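Local coordinates for protein transcription factor GAMBIF1 (Anopheles gambiae, PDB 1BVO) that binds DNA through the Rel specificity domain contained in this chain and, like its relatives, probably activates transcription by RNA polymerase II, at residues K81-V86 against Q118-D123; S57-T60 against E65-P68; L100-V105 against N141-C146; P41-H46 against F147-E152. All coordinates share one frame; numbering follows the deposited sequence.

Contact 1: residues K81-V86 against Q118-D123; sequences KGVCTV and QEIRVD
V83 and V122 share one side-chain conformation, with CG1 anti to the backbone N (chi1 163° and 167°) and CG2 beside it, and in both residues CG2 is the branch that faces the other. These two methyls meet at 3.6 Å, while V83 CG1 makes a looser approach of 4.1 Å to V122 CG2. The valines run alongside each other in opposite senses. I120 reaches further: its chain is extended beyond CG1 (chi2 -175°), which carries CD1 away from the helix to lie 3.5 Å from V83 CG2. The same methyl lies against K81, near both its CB and its carbonyl O.

I120 and V122 both point toward the segment 81-86, one on each side of the helix end. Helix 107-120 ends in a Schellman motif: R121, with positive phi, is its C-prime residue, V122 N pairs with R117 O, and R121 N makes a weak bond to Q118 O. The chain leaves the helix there, and V122 points toward strand 83-87, an inner strand of the five-stranded sheet of this Rel domain. V83 also touches V55 on the neighbouring strand 52-59 and the side chain of R117 on the helix. On the outer margin K81 NZ lies 5.3 Å from E119 OE1, opposite charges without contact, and E119 OE2 forms its salt bridge with R115 instead. Further along strand 83-87, C84 is joined to C79 by a disulfide.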
loop_
_atom_site.group_PDB
_atom_site.type_symbol
_atom_site.label_atom_id
_atom_site.label_comp_id
_atom_site.label_asym_id
_atom_site.label_seq_id
_atom_site.Cartn_x
_atom_site.Cartn_y
_atom_site.Cartn_z
ATOM N N LYS C 81 -5.910 -16.577 14.667
ATOM C CA LYS C 81 -4.859 -16.791 13.682
ATOM C C LYS C 81 -5.428 -17.163 12.300
ATOM O O LYS C 81 -4.929 -18.066 11.618
ATOM C CB LYS C 81 -3.851 -17.830 14.198
ATOM C CG LYS C 81 -2.759 -17.267 15.094
ATOM C CD LYS C 81 -1.391 -17.541 14.467
ATOM C CE LYS C 81 -0.207 -17.068 15.316
ATOM N NZ LYS C 81 0.108 -15.616 15.160
ATOM N N GLY C 82 -6.474 -16.438 11.900
ATOM C CA GLY C 82 -7.115 -16.639 10.609
ATOM C C GLY C 82 -7.854 -17.948 10.462
ATOM O O GLY C 82 -8.527 -18.212 9.457
ATOM N N VAL C 83 -7.703 -18.780 11.471
ATOM C CA VAL C 83 -8.332 -20.067 11.499
ATOM C C VAL C 83 -9.417 -19.929 12.504
ATOM O O VAL C 83 -9.268 -19.264 13.521
ATOM C CB VAL C 83 -7.349 -21.124 11.911
ATOM C CG1 VAL C 83 -8.063 -22.393 12.336
ATOM C CG2 VAL C 83 -6.426 -21.407 10.744
ATOM N N CYS C 84 -10.510 -20.604 12.247
ATOM C CA CYS C 84 -11.640 -20.481 13.113
ATOM C C CYS C 84 -12.115 -21.848 13.570
ATOM O O CYS C 84 -12.556 -22.656 12.766
ATOM C CB CYS C 84 -12.698 -19.713 12.342
ATOM S SG CYS C 84 -14.232 -19.595 13.131
ATOM N N THR C 85 -12.121 -22.034 14.885
ATOM C CA THR C 85 -12.465 -23.303 15.513
ATOM C C THR C 85 -13.669 -23.250 16.467
ATOM O O THR C 85 -13.632 -22.524 17.458
ATOM C CB THR C 85 -11.261 -23.781 16.352
ATOM O OG1 THR C 85 -10.046 -23.300 15.751
ATOM C CG2 THR C 85 -11.220 -25.297 16.452
ATOM N N VAL C 86 -14.710 -24.045 16.211
ATOM C CA VAL C 86 -15.879 -24.076 17.097
ATOM C C VAL C 86 -16.364 -25.506 17.373
ATOM O O VAL C 86 -16.187 -26.398 16.544
ATOM C CB VAL C 86 -17.081 -23.252 16.548
ATOM C CG1 VAL C 86 -16.718 -21.787 16.436
ATOM C CG2 VAL C 86 -17.561 -23.805 15.221
ATOM N N GLN C 118 1.249 -22.325 8.513
ATOM C CA GLN C 118 2.108 -23.494 8.742
ATOM C C GLN C 118 2.420 -23.737 10.228
ATOM O O GLN C 118 2.353 -24.875 10.691
ATOM C CB GLN C 118 3.419 -23.389 7.936
ATOM C CG GLN C 118 4.313 -24.651 8.011
ATOM C CD GLN C 118 5.549 -24.604 7.112
ATOM O OE1 GLN C 118 5.738 -25.479 6.257
ATOM N NE2 GLN C 118 6.417 -23.617 7.330
ATOM N N GLU C 119 2.761 -22.668 10.955
ATOM C CA GLU C 119 3.082 -22.698 12.399
ATOM C C GLU C 119 1.870 -23.306 13.123
ATOM O O GLU C 119 1.978 -24.308 13.832
ATOM C CB GLU C 119 3.344 -21.250 12.908
ATOM C CG GLU C 119 4.677 -21.007 13.704
ATOM C CD GLU C 119 4.932 -19.530 14.119
ATOM O OE1 GLU C 119 4.149 -18.969 14.927
ATOM O OE2 GLU C 119 5.932 -18.926 13.647
ATOM N N ILE C 120 0.702 -22.737 12.844
ATOM C CA ILE C 120 -0.583 -23.161 13.383
ATOM C C ILE C 120 -0.819 -24.661 13.082
ATOM O O ILE C 120 -1.569 -25.333 13.796
ATOM C CB ILE C 120 -1.681 -22.333 12.661
ATOM C CG1 ILE C 120 -2.551 -21.536 13.616
ATOM C CG2 ILE C 120 -2.568 -23.205 11.864
ATOM C CD1 ILE C 120 -3.672 -20.840 12.856
ATOM N N ARG C 121 -0.226 -25.132 11.976
ATOM C CA ARG C 121 -0.311 -26.506 11.443
ATOM C C ARG C 121 -1.628 -26.812 10.733
ATOM O O ARG C 121 -2.055 -27.958 10.680
ATOM C CB ARG C 121 -0.042 -27.569 12.517
ATOM C CG ARG C 121 1.430 -27.775 12.940
ATOM C CD ARG C 121 2.286 -28.604 11.954
ATOM N NE ARG C 121 2.035 -30.057 11.978
ATOM C CZ ARG C 121 2.827 -30.960 11.389
ATOM N NH1 ARG C 121 3.913 -30.563 10.738
ATOM N NH2 ARG C 121 2.531 -32.259 11.423
ATOM N N VAL C 122 -2.233 -25.798 10.127
ATOM C CA VAL C 122 -3.484 -25.997 9.404
ATOM C C VAL C 122 -3.216 -26.269 7.931
ATOM O O VAL C 122 -2.857 -25.364 7.173
ATOM C CB VAL C 122 -4.446 -24.796 9.533
ATOM C CG1 VAL C 122 -5.580 -24.895 8.533
ATOM C CG2 VAL C 122 -5.028 -24.762 10.926
ATOM N N ASP C 123 -3.337 -27.528 7.548
ATOM C CA ASP C 123 -3.135 -27.902 6.173
ATOM C C ASP C 123 -4.082 -29.048 5.948
ATOM O O ASP C 123 -3.740 -30.212 6.154
ATOM C CB ASP C 123 -1.694 -28.340 5.939
ATOM C CG ASP C 123 -1.439 -28.752 4.500
ATOM O OD1 ASP C 123 -2.389 -28.849 3.693
ATOM O OD2 ASP C 123 -0.263 -29.001 4.173
#

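Contact 2: residues S57-T60 against E65-P68; sequences SCVT and EHKP
T60 OG1 is gripped from two directions: it accepts the backbone N-H of K67 at 3.0 Å in a nearly straight bond (166°), and it is also bonded to the carbonyl of E62 in the intervening loop. The hydroxyl sits between its own N and carbonyl carbon, chi1 54°, which turns it toward the K67 peptide. The return bond runs from T60 N to K67 O at 2.7 Å, with the donor in the carbonyl plane. T60 is thus bound to K67 through both main chain and side chain, beside the single beta bridge of V59 with P68.

A third bond comes from the imidazole. H66 ND1 donates to T60 O over 2.8 Å (154°), with that oxygen at the ring edge and close to its plane. The V59 and H66 side chains cross at a slant, V59 CG2 lying 3.6 Å from H66 CB. These bonds fasten the loop that follows strand 52-59 back onto the end of that strand; the rings of H66 and F125 meet at an angle, and R144 of strand 142-152 touches H66.

The direction of the imidazole bond implies a proton on ND1. Two bonds satisfy the buried main-chain N and O of T60, and the third uses its hydroxyl to take up the N-H of K67.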
loop_
_atom_site.group_PDB
_atom_site.type_symbol
_atom_site.label_atom_id
_atom_site.label_comp_id
_atom_site.label_asym_id
_atom_site.label_seq_id
_atom_site.Cartn_x
_atom_site.Cartn_y
_atom_site.Cartn_z
ATOM N N SER C 57 -11.127 -22.979 7.655
ATOM C CA SER C 57 -10.043 -22.142 7.160
ATOM C C SER C 57 -10.206 -22.025 5.656
ATOM O O SER C 57 -10.985 -22.764 5.048
ATOM C CB SER C 57 -8.663 -22.704 7.519
ATOM O OG SER C 57 -8.361 -23.893 6.817
ATOM N N CYS C 58 -9.530 -21.047 5.079
ATOM C CA CYS C 58 -9.579 -20.798 3.654
ATOM C C CYS C 58 -8.590 -21.657 2.892
ATOM O O CYS C 58 -7.400 -21.709 3.235
ATOM C CB CYS C 58 -9.228 -19.349 3.365
ATOM S SG CYS C 58 -10.474 -18.156 3.808
ATOM N N VAL C 59 -9.065 -22.311 1.848
ATOM C CA VAL C 59 -8.197 -23.107 1.016
ATOM C C VAL C 59 -8.422 -22.498 -0.367
ATOM O O VAL C 59 -9.316 -21.663 -0.548
ATOM C CB VAL C 59 -8.572 -24.581 1.057
ATOM C CG1 VAL C 59 -8.573 -25.075 2.486
ATOM C CG2 VAL C 59 -9.910 -24.804 0.394
ATOM N N THR C 60 -7.592 -22.874 -1.325
ATOM C CA THR C 60 -7.703 -22.352 -2.688
ATOM C C THR C 60 -8.934 -22.915 -3.441
ATOM O O THR C 60 -9.383 -24.024 -3.134
ATOM C CB THR C 60 -6.427 -22.713 -3.466
ATOM O OG1 THR C 60 -6.216 -24.131 -3.387
ATOM C CG2 THR C 60 -5.211 -22.011 -2.852
ATOM N N GLU C 65 -6.836 -31.036 -4.533
ATOM C CA GLU C 65 -5.861 -31.002 -3.443
ATOM C C GLU C 65 -5.683 -29.553 -3.001
ATOM O O GLU C 65 -4.553 -29.053 -2.934
ATOM C CB GLU C 65 -4.513 -31.534 -3.941
ATOM C CG GLU C 65 -4.457 -33.021 -4.129
ATOM C CD GLU C 65 -4.645 -33.753 -2.818
ATOM O OE1 GLU C 65 -3.682 -33.798 -2.020
ATOM O OE2 GLU C 65 -5.762 -34.268 -2.576
ATOM N N HIS C 66 -6.794 -28.886 -2.696
ATOM C CA HIS C 66 -6.769 -27.485 -2.293
ATOM C C HIS C 66 -5.685 -27.210 -1.263
ATOM O O HIS C 66 -5.477 -27.998 -0.350
ATOM C CB HIS C 66 -8.116 -27.081 -1.718
ATOM C CG HIS C 66 -9.273 -27.531 -2.546
ATOM N ND1 HIS C 66 -9.883 -26.714 -3.477
ATOM C CD2 HIS C 66 -9.881 -28.728 -2.641
ATOM C CE1 HIS C 66 -10.811 -27.401 -4.117
ATOM N NE2 HIS C 66 -10.831 -28.625 -3.628
ATOM N N LYS C 67 -5.045 -26.053 -1.396
ATOM C CA LYS C 67 -3.974 -25.618 -0.501
ATOM C C LYS C 67 -4.438 -24.468 0.367
ATOM O O LYS C 67 -5.315 -23.681 -0.025
ATOM C CB LYS C 67 -2.798 -25.032 -1.284
ATOM C CG LYS C 67 -2.339 -25.760 -2.507
ATOM C CD LYS C 67 -1.452 -24.811 -3.306
ATOM C CE LYS C 67 -0.738 -25.529 -4.422
ATOM N NZ LYS C 67 0.307 -26.405 -3.844
ATOM N N PRO C 68 -3.763 -24.281 1.509
ATOM C CA PRO C 68 -4.050 -23.216 2.464
ATOM C C PRO C 68 -4.034 -21.924 1.679
ATOM O O PRO C 68 -3.112 -21.674 0.887
ATOM C CB PRO C 68 -2.859 -23.288 3.404
ATOM C CG PRO C 68 -2.624 -24.743 3.488
ATOM C CD PRO C 68 -2.717 -25.177 2.038
#

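Contact 3: residues L100-V105 against N141-C146; sequences LGIQCV and NAVRLC
L100 and L145 meet tip to tip, each offering its more extended methyl. In L145, CG lies beside the backbone N and anti to the carbonyl carbon, and chi2 of 173° carries CD1 straight outward. L100 has the other arrangement: CG is anti to the backbone N (chi1 -152°), and chi2 of 61° folds CD1 back while CD2 points onward. L145 CD1 and L100 CD2 come within 3.8 Å.

The second pair is offset rather than head-on. I102 stretches CG1 and CD1 from a position beside its backbone N, and its CD1 slides past V143 CG2 at 4.0 Å. That valine branch is the one lodged between the backbone N and carbonyl carbon. Since the CA atoms of I102 and V143 are 9.2 Å apart, the side chains alone span the gap.

Strand 101-103, paired with strand 72-74, is in this way laid over strand 142-152 of the five-stranded sheet. L73 of strand 72-74 touches both I102 and L145, and V56 of the adjoining strand 52-59 also touches L145. Contact across the segments is purely apolar, made by four buried methyl groups, so its cohesion rests on dispersion and the exclusion of water rather than on directed bonds.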
loop_
_atom_site.group_PDB
_atom_site.type_symbol
_atom_site.label_atom_id
_atom_site.label_comp_id
_atom_site.label_asym_id
_atom_site.label_seq_id
_atom_site.Cartn_x
_atom_site.Cartn_y
_atom_site.Cartn_z
ATOM N N LEU C 100 -18.874 -15.330 10.189
ATOM C CA LEU C 100 -17.683 -15.840 9.512
ATOM C C LEU C 100 -17.352 -14.812 8.427
ATOM O O LEU C 100 -18.119 -14.627 7.466
ATOM C CB LEU C 100 -17.976 -17.204 8.861
ATOM C CG LEU C 100 -16.850 -18.233 8.653
ATOM C CD1 LEU C 100 -16.256 -18.629 9.990
ATOM C CD2 LEU C 100 -17.432 -19.442 7.952
ATOM N N GLY C 101 -16.247 -14.101 8.615
ATOM C CA GLY C 101 -15.844 -13.086 7.661
ATOM C C GLY C 101 -14.496 -13.406 7.042
ATOM O O GLY C 101 -13.693 -14.149 7.621
ATOM N N ILE C 102 -14.222 -12.793 5.894
ATOM C CA ILE C 102 -12.980 -13.065 5.202
ATOM C C ILE C 102 -12.132 -11.818 5.140
ATOM O O ILE C 102 -12.563 -10.776 4.631
ATOM C CB ILE C 102 -13.277 -13.657 3.819
ATOM C CG1 ILE C 102 -14.088 -14.931 4.008
ATOM C CG2 ILE C 102 -11.994 -13.990 3.081
ATOM C CD1 ILE C 102 -14.688 -15.452 2.756
ATOM N N GLN C 103 -10.974 -11.905 5.780
ATOM C CA GLN C 103 -10.026 -10.807 5.814
ATOM C C GLN C 103 -8.913 -11.164 4.854
ATOM O O GLN C 103 -8.135 -12.099 5.076
ATOM C CB GLN C 103 -9.474 -10.607 7.217
ATOM C CG GLN C 103 -8.879 -9.236 7.453
ATOM C CD GLN C 103 -8.845 -8.872 8.922
ATOM O OE1 GLN C 103 -7.873 -9.176 9.622
ATOM N NE2 GLN C 103 -9.915 -8.227 9.407
ATOM N N CYS C 104 -8.858 -10.426 3.762
ATOM C CA CYS C 104 -7.883 -10.684 2.735
ATOM C C CYS C 104 -6.507 -10.124 2.975
ATOM O O CYS C 104 -6.321 -8.941 3.258
ATOM C CB CYS C 104 -8.384 -10.164 1.402
ATOM S SG CYS C 104 -8.781 -8.442 1.504
ATOM N N VAL C 105 -5.535 -11.006 2.825
ATOM C CA VAL C 105 -4.156 -10.620 2.946
ATOM C C VAL C 105 -3.846 -10.055 1.582
ATOM O O VAL C 105 -4.339 -10.566 0.576
ATOM C CB VAL C 105 -3.248 -11.816 3.082
ATOM C CG1 VAL C 105 -2.001 -11.413 3.795
ATOM C CG2 VAL C 105 -3.942 -12.956 3.783
ATOM N N ASN C 141 -8.739 -13.456 -5.096
ATOM C CA ASN C 141 -10.119 -13.023 -5.250
ATOM C C ASN C 141 -11.125 -14.130 -5.109
ATOM O O ASN C 141 -12.319 -13.939 -5.343
ATOM C CB ASN C 141 -10.317 -12.347 -6.586
ATOM C CG ASN C 141 -10.213 -10.863 -6.474
ATOM O OD1 ASN C 141 -9.122 -10.324 -6.214
ATOM N ND2 ASN C 141 -11.359 -10.174 -6.621
ATOM N N ALA C 142 -10.641 -15.296 -4.722
ATOM C CA ALA C 142 -11.516 -16.431 -4.554
ATOM C C ALA C 142 -10.917 -17.344 -3.509
ATOM O O ALA C 142 -9.697 -17.424 -3.342
ATOM C CB ALA C 142 -11.688 -17.162 -5.864
ATOM N N VAL C 143 -11.811 -18.005 -2.790
ATOM C CA VAL C 143 -11.422 -18.918 -1.740
ATOM C C VAL C 143 -12.543 -19.903 -1.597
ATOM O O VAL C 143 -13.565 -19.809 -2.261
ATOM C CB VAL C 143 -11.381 -18.218 -0.358
ATOM C CG1 VAL C 143 -10.219 -17.256 -0.259
ATOM C CG2 VAL C 143 -12.702 -17.483 -0.128
ATOM N N ARG C 144 -12.334 -20.862 -0.725
ATOM C CA ARG C 144 -13.366 -21.818 -0.388
ATOM C C ARG C 144 -13.132 -22.017 1.109
ATOM O O ARG C 144 -12.017 -21.821 1.619
ATOM C CB ARG C 144 -13.186 -23.149 -1.090
ATOM C CG ARG C 144 -13.205 -23.154 -2.592
ATOM C CD ARG C 144 -13.025 -24.610 -3.008
ATOM N NE ARG C 144 -12.796 -24.839 -4.425
ATOM C CZ ARG C 144 -13.714 -25.303 -5.257
ATOM N NH1 ARG C 144 -14.932 -25.588 -4.817
ATOM N NH2 ARG C 144 -13.400 -25.509 -6.529
ATOM N N LEU C 145 -14.208 -22.289 1.824
ATOM C CA LEU C 145 -14.125 -22.516 3.253
ATOM C C LEU C 145 -13.838 -23.995 3.400
ATOM O O LEU C 145 -14.433 -24.831 2.700
ATOM C CB LEU C 145 -15.464 -22.185 3.914
ATOM C CG LEU C 145 -15.892 -20.727 3.765
ATOM C CD1 LEU C 145 -17.300 -20.534 4.290
ATOM C CD2 LEU C 145 -14.906 -19.840 4.489
ATOM N N CYS C 146 -12.911 -24.329 4.279
ATOM C CA CYS C 146 -12.594 -25.727 4.501
ATOM C C CYS C 146 -13.090 -26.124 5.885
ATOM O O CYS C 146 -12.806 -25.435 6.879
ATOM C CB CYS C 146 -11.105 -25.981 4.408
ATOM S SG CYS C 146 -10.727 -27.751 4.312
#

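Contact 4: residues P41-H46 against F147-E152; sequences PSIQVH and FQVFLE
I43 and F147 make a CH-pi contact: I43 CG2 stands almost on the normal of the F147 ring (11° off it), 3.8 Å from the centroid and over the centre of one face. The isoleucine owes this to its first torsion (chi1 60°), which places CG1 between the backbone N and carbonyl carbon and leaves CG2 anti to that carbon, over the ring. F147 also meets the ring of F97, their planes inclined to each other, so the aromatic side of the contact continues into the neighbouring loop.

Strand 42-46 belongs to the three-stranded sheet and strand 147-152 to the five-stranded one, and they face each other as layers of the immunoglobulin-like sandwich of the Rel DNA-binding domain. Their axes approach to 10.0 Å and are inclined by 38°, a spacing bridged by side chains.

Aliphatic contacts make up the rest. I43 CD1, at the end of an extended CG1 branch, passes alongside V149 CG2 at 4.1 Å. The other branch of that valine, CG1, is 4.2 Å from V45 CG2, so V149 meets both I43 and V45, one with each methyl. V3 of strand 2-7 and V54 of strand 52-59 each touch I43 and V149, and L163 of strand 159-172 covers V149 as well.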
loop_
_atom_site.group_PDB
_atom_site.type_symbol
_atom_site.label_atom_id
_atom_site.label_comp_id
_atom_site.label_asym_id
_atom_site.label_seq_id
_atom_site.Cartn_x
_atom_site.Cartn_y
_atom_site.Cartn_z
ATOM N N PRO C 41 -23.898 -20.126 6.163
ATOM C CA PRO C 41 -23.343 -21.455 5.857
ATOM C C PRO C 41 -23.537 -22.407 7.003
ATOM O O PRO C 41 -23.369 -22.032 8.160
ATOM C CB PRO C 41 -21.846 -21.178 5.703
ATOM C CG PRO C 41 -21.805 -19.828 5.174
ATOM C CD PRO C 41 -22.859 -19.096 5.991
ATOM N N SER C 42 -23.804 -23.662 6.701
ATOM C CA SER C 42 -23.977 -24.614 7.769
ATOM C C SER C 42 -23.609 -26.020 7.362
ATOM O O SER C 42 -23.638 -26.377 6.175
ATOM C CB SER C 42 -25.397 -24.542 8.337
ATOM O OG SER C 42 -26.369 -24.280 7.343
ATOM N N ILE C 43 -23.106 -26.767 8.332
ATOM C CA ILE C 43 -22.707 -28.136 8.108
ATOM C C ILE C 43 -23.543 -29.033 9.016
ATOM O O ILE C 43 -24.253 -28.552 9.914
ATOM C CB ILE C 43 -21.199 -28.340 8.379
ATOM C CG1 ILE C 43 -20.868 -27.994 9.830
ATOM C CG2 ILE C 43 -20.380 -27.497 7.417
ATOM C CD1 ILE C 43 -19.501 -28.453 10.262
ATOM N N GLN C 44 -23.420 -30.334 8.788
ATOM C CA GLN C 44 -24.177 -31.324 9.513
ATOM C C GLN C 44 -23.384 -32.607 9.476
ATOM O O GLN C 44 -23.067 -33.104 8.402
ATOM C CB GLN C 44 -25.485 -31.541 8.759
ATOM C CG GLN C 44 -26.742 -31.498 9.587
ATOM C CD GLN C 44 -26.952 -32.764 10.370
ATOM O OE1 GLN C 44 -26.714 -33.871 9.871
ATOM N NE2 GLN C 44 -27.426 -32.616 11.594
ATOM N N VAL C 45 -23.020 -33.135 10.628
ATOM C CA VAL C 45 -22.282 -34.381 10.647
ATOM C C VAL C 45 -23.268 -35.523 10.544
ATOM O O VAL C 45 -24.402 -35.412 10.996
ATOM C CB VAL C 45 -21.460 -34.556 11.928
ATOM C CG1 VAL C 45 -20.765 -35.900 11.936
ATOM C CG2 VAL C 45 -20.463 -33.431 12.052
ATOM N N HIS C 46 -22.861 -36.592 9.882
ATOM C CA HIS C 46 -23.707 -37.763 9.746
ATOM C C HIS C 46 -22.934 -38.942 10.284
ATOM O O HIS C 46 -21.710 -38.905 10.364
ATOM C CB HIS C 46 -24.038 -38.033 8.283
ATOM C CG HIS C 46 -24.887 -36.975 7.650
ATOM N ND1 HIS C 46 -26.254 -36.925 7.812
ATOM C CD2 HIS C 46 -24.562 -35.961 6.823
ATOM C CE1 HIS C 46 -26.735 -35.919 7.101
ATOM N NE2 HIS C 46 -25.736 -35.324 6.489
ATOM N N PHE C 147 -13.871 -27.197 5.949
ATOM C CA PHE C 147 -14.398 -27.645 7.223
ATOM C C PHE C 147 -13.748 -28.950 7.642
ATOM O O PHE C 147 -14.060 -30.005 7.106
ATOM C CB PHE C 147 -15.915 -27.828 7.150
ATOM C CG PHE C 147 -16.665 -26.579 6.746
ATOM C CD1 PHE C 147 -17.068 -25.657 7.695
ATOM C CD2 PHE C 147 -16.963 -26.333 5.414
ATOM C CE1 PHE C 147 -17.754 -24.498 7.322
ATOM C CE2 PHE C 147 -17.643 -25.189 5.029
ATOM C CZ PHE C 147 -18.043 -24.266 5.988
ATOM N N GLN C 148 -12.799 -28.876 8.561
ATOM C CA GLN C 148 -12.178 -30.101 9.044
ATOM C C GLN C 148 -12.871 -30.445 10.336
ATOM O O GLN C 148 -12.775 -29.686 11.316
ATOM C CB GLN C 148 -10.717 -29.919 9.357
ATOM C CG GLN C 148 -9.822 -29.849 8.187
ATOM C CD GLN C 148 -8.491 -29.422 8.642
ATOM O OE1 GLN C 148 -8.300 -28.253 9.020
ATOM N NE2 GLN C 148 -7.572 -30.377 8.742
ATOM N N VAL C 149 -13.569 -31.575 10.360
ATOM C CA VAL C 149 -14.272 -31.979 11.562
ATOM C C VAL C 149 -13.470 -33.032 12.318
ATOM O O VAL C 149 -12.825 -33.893 11.706
ATOM C CB VAL C 149 -15.702 -32.476 11.238
ATOM C CG1 VAL C 149 -16.228 -33.379 12.342
ATOM C CG2 VAL C 149 -16.635 -31.285 11.076
ATOM N N PHE C 150 -13.466 -32.916 13.646
ATOM C CA PHE C 150 -12.763 -33.861 14.504
ATOM C C PHE C 150 -13.703 -34.392 15.585
ATOM O O PHE C 150 -14.322 -33.620 16.337
ATOM C CB PHE C 150 -11.569 -33.204 15.205
ATOM C CG PHE C 150 -10.508 -32.675 14.287
ATOM C CD1 PHE C 150 -9.549 -33.522 13.724
ATOM C CD2 PHE C 150 -10.428 -31.312 14.016
ATOM C CE1 PHE C 150 -8.519 -33.014 12.922
ATOM C CE2 PHE C 150 -9.408 -30.793 13.210
ATOM C CZ PHE C 150 -8.452 -31.650 12.664
ATOM N N LEU C 151 -13.833 -35.710 15.635
ATOM C CA LEU C 151 -14.652 -36.379 16.629
ATOM C C LEU C 151 -13.871 -36.539 17.911
ATOM O O LEU C 151 -12.640 -36.602 17.878
ATOM C CB LEU C 151 -15.027 -37.751 16.113
ATOM C CG LEU C 151 -15.680 -37.602 14.754
ATOM C CD1 LEU C 151 -16.379 -38.884 14.420
ATOM C CD2 LEU C 151 -16.678 -36.448 14.794
ATOM N N GLU C 152 -14.573 -36.566 19.045
ATOM C CA GLU C 152 -13.904 -36.762 20.333
ATOM C C GLU C 152 -13.306 -38.167 20.181
ATOM O O GLU C 152 -13.892 -39.013 19.500
ATOM C CB GLU C 152 -14.908 -36.716 21.504
ATOM C CG GLU C 152 -14.247 -36.598 22.890
ATOM C CD GLU C 152 -15.206 -36.743 24.077
ATOM O OE1 GLU C 152 -16.306 -37.310 23.926
ATOM O OE2 GLU C 152 -14.852 -36.314 25.197
#

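Overall arrangement
The four contacts gather round the five-stranded sheet. Contacts 3 and 4 use successive parts of strand 142-152, with centres about 19 Å apart, and join it to two different facing layers. Contacts 2 and 3 are neighbours within the sheet, about 10 Å between centres: V59 N lies 3.0 Å from R144 O, a probable hydrogen bond between adjoining strands. Contact 1 leans on contact 2 where V122 CG1 packs 3.4 Å from S57 OG, and it reaches contact 3 through C84 and L100. Contact 3 comes nearest the DNA, its closest atom about 4 Å away, whereas contacts 1, 2 and 4 stay about 16, 14 and 13 Å off at their nearest atoms.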